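Local structure of arginine decarboxylase (Campylobacter jejuni subsp. jejuni, 3NZP) at residues B[449-454]-B[518-523]; B[329-334]-B[512-517]; B[73-78]-B[298-303]. The protein probably catalyses the decarboxylation of arginine to agmatine, a pyridoxal-5'-phosphate-dependent step of polyamine biosynthesis. All blocks are in the same frame, centred on the assembly; numbering follows the deposited sequence.

Interaction 1: B[449-454]-B[518-523]. With PLP (pyridoxal-5'-phosphate), chain E.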
loop_
_atom_site.group_PDB
_atom_site.type_symbol
_atom_site.label_atom_id
_atom_site.label_comp_id
_atom_site.label_asym_id
_atom_site.label_seq_id
_atom_site.Cartn_x
_atom_site.Cartn_y
_atom_site.Cartn_z
ATOM N N SER B 449 -6.667 4.158 -6.011
ATOM C CA SER B 449 -7.088 3.207 -7.032
ATOM C C SER B 449 -5.969 2.398 -7.653
ATOM O O SER B 449 -6.222 1.372 -8.275
ATOM C CB SER B 449 -7.837 3.927 -8.144
ATOM O OG SER B 449 -8.905 4.680 -7.614
HETATM N N MSE B 450 -4.735 2.858 -7.490
HETATM C CA MSE B 450 -3.596 2.157 -8.076
HETATM C C MSE B 450 -2.408 2.012 -7.144
HETATM O O MSE B 450 -1.346 2.605 -7.361
HETATM C CB MSE B 450 -3.152 2.859 -9.363
HETATM C CG MSE B 450 -3.937 2.441 -10.594
HETATM SE SE MSE B 450 -3.931 3.777 -12.005
HETATM C CE MSE B 450 -5.531 4.731 -11.531
ATOM N N PRO B 451 -2.570 1.209 -6.088
ATOM C CA PRO B 451 -1.495 0.985 -5.118
ATOM C C PRO B 451 -0.323 0.193 -5.717
ATOM O O PRO B 451 0.833 0.519 -5.457
ATOM C CB PRO B 451 -2.210 0.240 -3.991
ATOM C CG PRO B 451 -3.267 -0.535 -4.725
ATOM C CD PRO B 451 -3.795 0.482 -5.704
ATOM N N ASP B 452 -0.631 -0.833 -6.523
ATOM C CA ASP B 452 0.400 -1.672 -7.159
ATOM C C ASP B 452 1.394 -0.837 -7.942
ATOM O O ASP B 452 2.449 -1.331 -8.327
ATOM C CB ASP B 452 -0.215 -2.722 -8.101
ATOM C CG ASP B 452 -0.333 -4.099 -7.455
ATOM O OD1 ASP B 452 -0.567 -5.104 -8.180
ATOM O OD2 ASP B 452 -0.194 -4.173 -6.218
ATOM N N PHE B 453 1.054 0.423 -8.187
ATOM C CA PHE B 453 1.956 1.293 -8.916
ATOM C C PHE B 453 3.044 1.782 -7.953
ATOM O O PHE B 453 4.230 1.755 -8.280
ATOM C CB PHE B 453 1.197 2.479 -9.520
ATOM C CG PHE B 453 1.977 3.218 -10.569
ATOM C CD1 PHE B 453 2.206 2.644 -11.822
ATOM C CD2 PHE B 453 2.534 4.466 -10.294
ATOM C CE1 PHE B 453 2.984 3.305 -12.789
ATOM C CE2 PHE B 453 3.312 5.135 -11.251
ATOM C CZ PHE B 453 3.537 4.553 -12.498
ATOM N N TRP B 454 2.638 2.200 -6.756
ATOM C CA TRP B 454 3.571 2.691 -5.739
ATOM C C TRP B 454 4.277 1.547 -5.012
ATOM O O TRP B 454 5.474 1.624 -4.718
ATOM C CB TRP B 454 2.819 3.538 -4.711
ATOM C CG TRP B 454 3.665 3.958 -3.547
ATOM C CD1 TRP B 454 4.379 5.116 -3.427
ATOM C CD2 TRP B 454 3.899 3.213 -2.339
ATOM N NE1 TRP B 454 5.038 5.142 -2.220
ATOM C CE2 TRP B 454 4.763 3.986 -1.534
ATOM C CE3 TRP B 454 3.463 1.964 -1.859
ATOM C CZ2 TRP B 454 5.198 3.554 -0.272
ATOM C CZ3 TRP B 454 3.896 1.536 -0.602
ATOM C CH2 TRP B 454 4.755 2.331 0.172
ATOM N N ALA B 518 -7.776 -5.846 -10.404
ATOM C CA ALA B 518 -7.241 -6.857 -9.515
ATOM C C ALA B 518 -6.236 -6.281 -8.515
ATOM O O ALA B 518 -5.331 -5.522 -8.881
ATOM C CB ALA B 518 -6.603 -7.959 -10.320
ATOM N N TYR B 519 -6.415 -6.622 -7.244
ATOM C CA TYR B 519 -5.513 -6.148 -6.217
ATOM C C TYR B 519 -5.441 -4.625 -5.972
ATOM O O TYR B 519 -4.820 -4.197 -5.009
ATOM C CB TYR B 519 -4.114 -6.669 -6.521
ATOM C CG TYR B 519 -3.984 -8.151 -6.334
ATOM C CD1 TYR B 519 -4.302 -8.734 -5.110
ATOM C CD2 TYR B 519 -3.487 -8.970 -7.356
ATOM C CE1 TYR B 519 -4.120 -10.090 -4.896
ATOM C CE2 TYR B 519 -3.299 -10.333 -7.154
ATOM C CZ TYR B 519 -3.613 -10.884 -5.917
ATOM O OH TYR B 519 -3.380 -12.209 -5.652
ATOM N N GLN B 520 -6.058 -3.794 -6.801
ATOM C CA GLN B 520 -5.950 -2.358 -6.558
ATOM C C GLN B 520 -6.893 -1.822 -5.522
ATOM O O GLN B 520 -6.498 -1.067 -4.640
ATOM C CB GLN B 520 -6.168 -1.589 -7.839
ATOM C CG GLN B 520 -5.223 -2.051 -8.879
ATOM C CD GLN B 520 -3.814 -2.005 -8.363
ATOM O OE1 GLN B 520 -3.260 -0.929 -8.157
ATOM N NE2 GLN B 520 -3.222 -3.186 -8.129
ATOM N N GLU B 521 -8.153 -2.200 -5.628
ATOM C CA GLU B 521 -9.125 -1.713 -4.682
ATOM C C GLU B 521 -8.831 -2.241 -3.289
ATOM O O GLU B 521 -8.939 -1.492 -2.315
ATOM C CB GLU B 521 -10.517 -2.126 -5.123
ATOM C CG GLU B 521 -10.782 -1.891 -6.591
ATOM C CD GLU B 521 -12.198 -2.212 -6.946
ATOM O OE1 GLU B 521 -13.098 -1.551 -6.389
ATOM O OE2 GLU B 521 -12.415 -3.129 -7.765
ATOM N N VAL B 522 -8.460 -3.521 -3.198
ATOM C CA VAL B 522 -8.153 -4.157 -1.911
ATOM C C VAL B 522 -6.935 -3.511 -1.268
ATOM O O VAL B 522 -6.789 -3.497 -0.044
ATOM C CB VAL B 522 -7.878 -5.694 -2.053
ATOM C CG1 VAL B 522 -9.189 -6.474 -2.010
ATOM C CG2 VAL B 522 -7.151 -5.980 -3.348
ATOM N N LEU B 523 -6.064 -2.966 -2.100
ATOM C CA LEU B 523 -4.876 -2.321 -1.591
ATOM C C LEU B 523 -5.001 -0.806 -1.668
ATOM O O LEU B 523 -3.999 -0.098 -1.669
ATOM C CB LEU B 523 -3.654 -2.808 -2.370
ATOM C CG LEU B 523 -3.111 -4.213 -2.030
ATOM C CD1 LEU B 523 -4.230 -5.263 -1.960
ATOM C CD2 LEU B 523 -2.063 -4.582 -3.071
HETATM N N1 PLP E . -3.999 -19.266 -4.820
HETATM C C2 PLP E . -3.592 -19.043 -3.566
HETATM C C2A PLP E . -3.487 -20.202 -2.613
HETATM C C3 PLP E . -3.285 -17.717 -3.137
HETATM O O3 PLP E . -2.873 -17.480 -1.848
HETATM C C4 PLP E . -3.394 -16.631 -4.108
HETATM C C4A PLP E . -3.080 -15.239 -3.730
HETATM C C5 PLP E . -3.845 -16.959 -5.445
HETATM C C6 PLP E . -4.123 -18.299 -5.748
HETATM C C5A PLP E . -4.005 -15.884 -6.530
HETATM O O4P PLP E . -2.911 -15.913 -7.466
HETATM P P PLP E . -3.168 -14.765 -8.582
HETATM O O1P PLP E . -2.220 -14.971 -9.693
HETATM O O2P PLP E . -4.660 -14.837 -9.159
HETATM O O3P PLP E . -2.915 -13.319 -7.947
#

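Interaction 2: B[329-334]-B[512-517]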
loop_
_atom_site.group_PDB
_atom_site.type_symbol
_atom_site.label_atom_id
_atom_site.label_comp_id
_atom_site.label_asym_id
_atom_site.label_seq_id
_atom_site.Cartn_x
_atom_site.Cartn_y
_atom_site.Cartn_z
ATOM N N HIS B 329 -11.803 -6.350 -15.948
ATOM C CA HIS B 329 -13.198 -6.004 -15.731
ATOM C C HIS B 329 -13.441 -4.558 -15.301
ATOM O O HIS B 329 -14.528 -4.018 -15.523
ATOM C CB HIS B 329 -13.823 -6.950 -14.712
ATOM C CG HIS B 329 -13.814 -6.426 -13.310
ATOM N ND1 HIS B 329 -12.780 -6.658 -12.428
ATOM C CD2 HIS B 329 -14.715 -5.667 -12.642
ATOM C CE1 HIS B 329 -13.045 -6.065 -11.277
ATOM N NE2 HIS B 329 -14.213 -5.456 -11.380
ATOM N N ALA B 330 -12.435 -3.927 -14.698
ATOM C CA ALA B 330 -12.566 -2.561 -14.196
ATOM C C ALA B 330 -11.676 -1.514 -14.839
ATOM O O ALA B 330 -10.473 -1.719 -15.038
ATOM C CB ALA B 330 -12.328 -2.557 -12.704
ATOM N N VAL B 331 -12.271 -0.366 -15.132
ATOM C CA VAL B 331 -11.534 0.736 -15.730
ATOM C C VAL B 331 -11.676 1.934 -14.812
ATOM O O VAL B 331 -12.781 2.243 -14.360
ATOM C CB VAL B 331 -12.091 1.101 -17.109
ATOM C CG1 VAL B 331 -11.244 2.201 -17.719
ATOM C CG2 VAL B 331 -12.114 -0.125 -18.012
ATOM N N LEU B 332 -10.559 2.597 -14.528
ATOM C CA LEU B 332 -10.576 3.772 -13.666
ATOM C C LEU B 332 -10.475 5.022 -14.527
ATOM O O LEU B 332 -9.412 5.326 -15.055
ATOM C CB LEU B 332 -9.400 3.718 -12.686
ATOM C CG LEU B 332 -9.400 4.704 -11.506
ATOM C CD1 LEU B 332 -8.924 6.063 -11.942
ATOM C CD2 LEU B 332 -10.805 4.774 -10.928
ATOM N N ILE B 333 -11.586 5.733 -14.687
ATOM C CA ILE B 333 -11.608 6.959 -15.486
ATOM C C ILE B 333 -11.435 8.174 -14.585
ATOM O O ILE B 333 -12.090 8.280 -13.542
ATOM C CB ILE B 333 -12.945 7.130 -16.234
ATOM C CG1 ILE B 333 -13.069 6.089 -17.339
ATOM C CG2 ILE B 333 -13.068 8.541 -16.773
ATOM C CD1 ILE B 333 -13.642 4.784 -16.859
ATOM N N ALA B 334 -10.564 9.092 -14.988
ATOM C CA ALA B 334 -10.321 10.308 -14.212
ATOM C C ALA B 334 -10.112 11.496 -15.141
ATOM O O ALA B 334 -9.274 11.451 -16.034
ATOM C CB ALA B 334 -9.108 10.122 -13.326
ATOM N N GLY B 512 -7.926 7.054 -18.962
ATOM C CA GLY B 512 -8.386 5.756 -18.526
ATOM C C GLY B 512 -7.250 4.859 -18.087
ATOM O O GLY B 512 -6.231 4.732 -18.770
ATOM N N PHE B 513 -7.414 4.241 -16.928
ATOM C CA PHE B 513 -6.407 3.334 -16.417
ATOM C C PHE B 513 -7.046 1.959 -16.451
ATOM O O PHE B 513 -8.019 1.706 -15.736
ATOM C CB PHE B 513 -6.051 3.742 -15.012
ATOM C CG PHE B 513 -5.569 5.152 -14.916
ATOM C CD1 PHE B 513 -4.209 5.445 -15.025
ATOM C CD2 PHE B 513 -6.472 6.195 -14.731
ATOM C CE1 PHE B 513 -3.755 6.753 -14.944
ATOM C CE2 PHE B 513 -6.030 7.505 -14.649
ATOM C CZ PHE B 513 -4.665 7.786 -14.757
ATOM N N PHE B 514 -6.503 1.080 -17.291
ATOM C CA PHE B 514 -7.062 -0.258 -17.458
ATOM C C PHE B 514 -6.395 -1.409 -16.702
ATOM O O PHE B 514 -5.287 -1.276 -16.196
ATOM C CB PHE B 514 -7.130 -0.592 -18.955
ATOM C CG PHE B 514 -7.949 0.395 -19.759
ATOM C CD1 PHE B 514 -7.488 1.699 -19.956
ATOM C CD2 PHE B 514 -9.205 0.037 -20.276
ATOM C CE1 PHE B 514 -8.266 2.645 -20.643
ATOM C CE2 PHE B 514 -10.001 0.978 -20.966
ATOM C CZ PHE B 514 -9.527 2.285 -21.153
ATOM N N LEU B 515 -7.103 -2.534 -16.622
ATOM C CA LEU B 515 -6.583 -3.722 -15.963
ATOM C C LEU B 515 -6.352 -3.465 -14.498
ATOM O O LEU B 515 -5.520 -4.100 -13.847
ATOM C CB LEU B 515 -5.270 -4.129 -16.626
ATOM C CG LEU B 515 -5.391 -4.918 -17.931
ATOM C CD1 LEU B 515 -6.551 -4.459 -18.784
ATOM C CD2 LEU B 515 -4.077 -4.764 -18.668
ATOM N N VAL B 516 -7.130 -2.542 -13.972
ATOM C CA VAL B 516 -7.001 -2.154 -12.587
ATOM C C VAL B 516 -8.007 -2.895 -11.693
ATOM O O VAL B 516 -8.185 -2.564 -10.524
ATOM C CB VAL B 516 -7.179 -0.638 -12.509
ATOM C CG1 VAL B 516 -8.640 -0.274 -12.708
ATOM C CG2 VAL B 516 -6.612 -0.126 -11.231
ATOM N N GLY B 517 -8.632 -3.928 -12.247
ATOM C CA GLY B 517 -9.619 -4.684 -11.499
ATOM C C GLY B 517 -9.086 -5.756 -10.560
ATOM O O GLY B 517 -9.855 -6.508 -9.965
HETATM O O HOH W 1 -9.657 -2.473 -17.552
#

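Interaction 3: B[73-78]-B[298-303]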
loop_
_atom_site.group_PDB
_atom_site.type_symbol
_atom_site.label_atom_id
_atom_site.label_comp_id
_atom_site.label_asym_id
_atom_site.label_seq_id
_atom_site.Cartn_x
_atom_site.Cartn_y
_atom_site.Cartn_z
ATOM N N PHE B 73 -4.799 -33.219 -26.366
ATOM C CA PHE B 73 -4.062 -34.392 -25.930
ATOM C C PHE B 73 -4.976 -35.462 -25.361
ATOM O O PHE B 73 -4.517 -36.354 -24.656
ATOM C CB PHE B 73 -3.022 -34.004 -24.890
ATOM C CG PHE B 73 -2.218 -32.812 -25.276
ATOM C CD1 PHE B 73 -2.758 -31.538 -25.179
ATOM C CD2 PHE B 73 -0.931 -32.960 -25.763
ATOM C CE1 PHE B 73 -2.028 -30.427 -25.562
ATOM C CE2 PHE B 73 -0.192 -31.857 -26.149
ATOM C CZ PHE B 73 -0.742 -30.587 -26.047
ATOM N N GLY B 74 -6.267 -35.376 -25.667
ATOM C CA GLY B 74 -7.203 -36.360 -25.161
ATOM C C GLY B 74 -7.017 -36.651 -23.689
ATOM O O GLY B 74 -6.818 -37.803 -23.305
ATOM N N TYR B 75 -7.087 -35.604 -22.865
ATOM C CA TYR B 75 -6.923 -35.716 -21.405
ATOM C C TYR B 75 -8.210 -36.225 -20.732
ATOM O O TYR B 75 -9.269 -35.628 -20.874
ATOM C CB TYR B 75 -6.524 -34.350 -20.828
ATOM C CG TYR B 75 -5.980 -34.419 -19.414
ATOM C CD1 TYR B 75 -6.775 -34.097 -18.308
ATOM C CD2 TYR B 75 -4.669 -34.839 -19.181
ATOM C CE1 TYR B 75 -6.270 -34.194 -17.005
ATOM C CE2 TYR B 75 -4.161 -34.939 -17.891
ATOM C CZ TYR B 75 -4.965 -34.616 -16.810
ATOM O OH TYR B 75 -4.450 -34.728 -15.539
ATOM N N LYS B 76 -8.112 -37.318 -19.987
ATOM C CA LYS B 76 -9.286 -37.890 -19.339
ATOM C C LYS B 76 -9.715 -37.150 -18.077
ATOM O O LYS B 76 -10.896 -37.130 -17.734
ATOM C CB LYS B 76 -9.040 -39.373 -19.026
ATOM C CG LYS B 76 -8.919 -40.256 -20.274
ATOM C CD LYS B 76 -8.210 -41.604 -20.001
ATOM C CE LYS B 76 -6.715 -41.414 -19.590
ATOM N NZ LYS B 76 -5.871 -42.662 -19.434
ATOM N N GLY B 77 -8.755 -36.540 -17.389
ATOM C CA GLY B 77 -9.056 -35.815 -16.167
ATOM C C GLY B 77 -9.897 -34.590 -16.445
ATOM O O GLY B 77 -9.920 -34.084 -17.573
ATOM N N GLY B 78 -10.588 -34.116 -15.416
ATOM C CA GLY B 78 -11.424 -32.947 -15.575
ATOM C C GLY B 78 -10.701 -31.669 -15.200
ATOM O O GLY B 78 -9.576 -31.705 -14.684
ATOM N N ASP B 298 0.659 -26.910 -21.744
ATOM C CA ASP B 298 1.725 -27.382 -20.875
ATOM C C ASP B 298 1.173 -28.150 -19.678
ATOM O O ASP B 298 1.667 -29.225 -19.348
ATOM C CB ASP B 298 2.592 -26.218 -20.415
ATOM C CG ASP B 298 3.501 -25.720 -21.511
ATOM O OD1 ASP B 298 4.151 -24.658 -21.344
ATOM O OD2 ASP B 298 3.568 -26.399 -22.552
ATOM N N VAL B 299 0.145 -27.614 -19.027
ATOM C CA VAL B 299 -0.424 -28.295 -17.869
ATOM C C VAL B 299 -0.949 -29.665 -18.240
ATOM O O VAL B 299 -0.580 -30.670 -17.629
ATOM C CB VAL B 299 -1.573 -27.477 -17.215
ATOM C CG1 VAL B 299 -2.236 -28.280 -16.095
ATOM C CG2 VAL B 299 -1.025 -26.175 -16.660
ATOM N N VAL B 300 -1.795 -29.714 -19.259
ATOM C CA VAL B 300 -2.376 -30.977 -19.682
ATOM C C VAL B 300 -1.332 -31.983 -20.139
ATOM O O VAL B 300 -1.446 -33.176 -19.871
ATOM C CB VAL B 300 -3.363 -30.761 -20.815
ATOM C CG1 VAL B 300 -3.920 -32.093 -21.261
ATOM C CG2 VAL B 300 -4.468 -29.849 -20.352
ATOM N N PHE B 301 -0.313 -31.501 -20.833
ATOM C CA PHE B 301 0.727 -32.391 -21.324
ATOM C C PHE B 301 1.566 -32.963 -20.188
ATOM O O PHE B 301 1.647 -34.176 -20.034
ATOM C CB PHE B 301 1.601 -31.644 -22.322
ATOM C CG PHE B 301 2.649 -32.491 -22.977
ATOM C CD1 PHE B 301 3.898 -32.663 -22.384
ATOM C CD2 PHE B 301 2.413 -33.068 -24.220
ATOM C CE1 PHE B 301 4.901 -33.386 -23.028
ATOM C CE2 PHE B 301 3.407 -33.793 -24.871
ATOM C CZ PHE B 301 4.655 -33.950 -24.275
ATOM N N ILE B 302 2.177 -32.092 -19.391
ATOM C CA ILE B 302 3.007 -32.540 -18.280
ATOM C C ILE B 302 2.298 -33.591 -17.435
ATOM O O ILE B 302 2.876 -34.622 -17.082
ATOM C CB ILE B 302 3.384 -31.381 -17.337
ATOM C CG1 ILE B 302 4.059 -30.244 -18.113
ATOM C CG2 ILE B 302 4.316 -31.900 -16.239
ATOM C CD1 ILE B 302 5.395 -30.620 -18.716
ATOM N N LEU B 303 1.039 -33.327 -17.105
ATOM C CA LEU B 303 0.291 -34.265 -16.279
ATOM C C LEU B 303 0.030 -35.581 -17.004
ATOM O O LEU B 303 0.236 -36.653 -16.438
ATOM C CB LEU B 303 -1.022 -33.638 -15.810
ATOM C CG LEU B 303 -0.876 -32.442 -14.862
ATOM C CD1 LEU B 303 -2.264 -31.915 -14.540
ATOM C CD2 LEU B 303 -0.136 -32.844 -13.589
#

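Interaction 1: B[449-454]-B[518-523]
Gln520 reaches across to Pro451 and Asp452, and its folded side chain carries much of the contact. CG stands anti to the carbonyl carbon and the chain bends again at the next bond (chi2 -53°), which brings the amide back beside the backbone. There, Gln520 NE2 donates to Ala518 O at 3.2 Å; the bond is fairly straight (162°) and the acceptor lies in the amide plane, evidence that this bond helps fix the amide's rotation. The opposite end of the amide, OE1, accepts from Asp452 N at 3.1 Å, although the position of OE1 is less certain because it crowds Pro451. The Asp452 and Gln520 side chains cross at about a right angle, their carboxylate and amide planes 63° apart. Asp452 OD1 lies 3.3 Å from Gln520 NE2, but the angle is too poor for a hydrogen bond. Apolar packing lies alongside, where Pro451 CG rests on Leu523 CB. Separately, the Leu523 CD2 methyl sits beside a carboxylate oxygen, 3.7 Å from Asp452 OD2. Tyr519, next to Gln520, turns its ring away from this packing toward the cofactor, and its OH donates to PLP O3P at 2.6 Å, with the phosphate oxygen in the ring plane at its edge. Gly322, Arg323, Ser236 and Gly274 also hydrogen-bond the cofactor. Helix 451-455 thus lies against the loop between strands 510-513 and 534-540, with the selenomethionine Met450 reaching Leu332 on strand 330-341, and Leu523 packing on Met525 of the second subunit.

Interaction 2: B[329-334]-B[512-517]
Leu332 and Phe513 face each other as an antiparallel hydrogen-bonded pair: Leu332 N donates to Phe513 O at 3.0 Å, and Phe513 N to Leu332 O at 2.9 Å. Ile333 and Gly512 form the adjoining non-hydrogen-bonded pair. Further along, a water bridges the backbones, donating to Ala330 O and accepting from Leu515 N, each at 2.7 Å.

Apolar contacts fall on both sides of the pairing. Leu332 and Phe513 lie side by side, with Leu332 CD1 3.7 Å from Phe513 CD2. From the other side of the strand, Val331 places CG1 over one face of the Phe514 ring, a CH-pi contact 3.8 Å from the centroid and 16° off the normal; CG1 is carried there anti to the backbone N (chi1 -177°). Val516 CG1 packs against Ala330 CB and Leu332 CB.

Among polar groups, the His329 ring meets Gly517 O at its edge, CE1 to O 3.5 Å, while its nitrogens bond to Ala326 O and Arg50 NH1. Strand 330-341 pairs with both 510-513 and 47-50, placing the contact inside the mixed sheet of the beta domain that accompanies the barrel in fold-type III pyridoxal-phosphate decarboxylases.

Interaction 3: B[73-78]-B[298-303]
Tyr75 lies obliquely across Val300, its CB and CD2 each 3.5 Å from Val300 CG1. With CG anti to the backbone N (chi1 -165°), the ring reaches over segment 298-303 of helix 292-309 and its far end comes to Leu303, where Tyr75 OH is 3.6 Å from Leu303 CB. That hydroxyl bonds to Pro315 O, so the ring is held at its polar end while its carbon surface packs on the helix. Val300 CG1 also touches Phe73, 4.1 Å from CD1, and so sits between the two aromatic side chains.

Phe73 meets Phe301 as well. The two side chains cross at about a right angle; the rings form an oblique pair, planes 77° apart and centroids 5.7 Å apart. Phe73 CE2 comes in at the edge of the Phe301 ring, 3.5 Å from CD2, and Phe301 CB stands over one face of Phe73, toward its rim. Between Phe73 and Tyr75, Gly74 takes positive phi as the C-prime residue of a Schellman motif ending helix 52-72, a turn after which Tyr75, like Phe73, points toward helix 292-309.

No hydrogen bond joins the two segments directly. The contact therefore rests on apolar surface, while polar groups find partners outside the two segments, as Phe73 O does at Lys304 NZ.

Overall arrangement
Interactions 1 and 2 are neighbours, with centres 11 Å apart, and they touch: Met450 packs on Phe513 and Val516. Their segments alternate along the chain (329-334, 449-454, 512-517, 518-523), the last two being consecutive, so strand 510-513 leads straight from the mixed sheet into the loop carrying Tyr519 to the cofactor. Interaction 3 comes earlier, both of its segments preceding the others. Its centre is about 35 Å from each of the other two, and its nearest atoms are about 18 Å from interaction 1 and about 22 Å from interaction 2. It packs the loop between helix 52-72 and strand 79-84 on helix 292-309, outside the parallel barrel, whereas interactions 1 and 2 lie in the beta domain, whose Tyr519 loop borders the cofactor pocket.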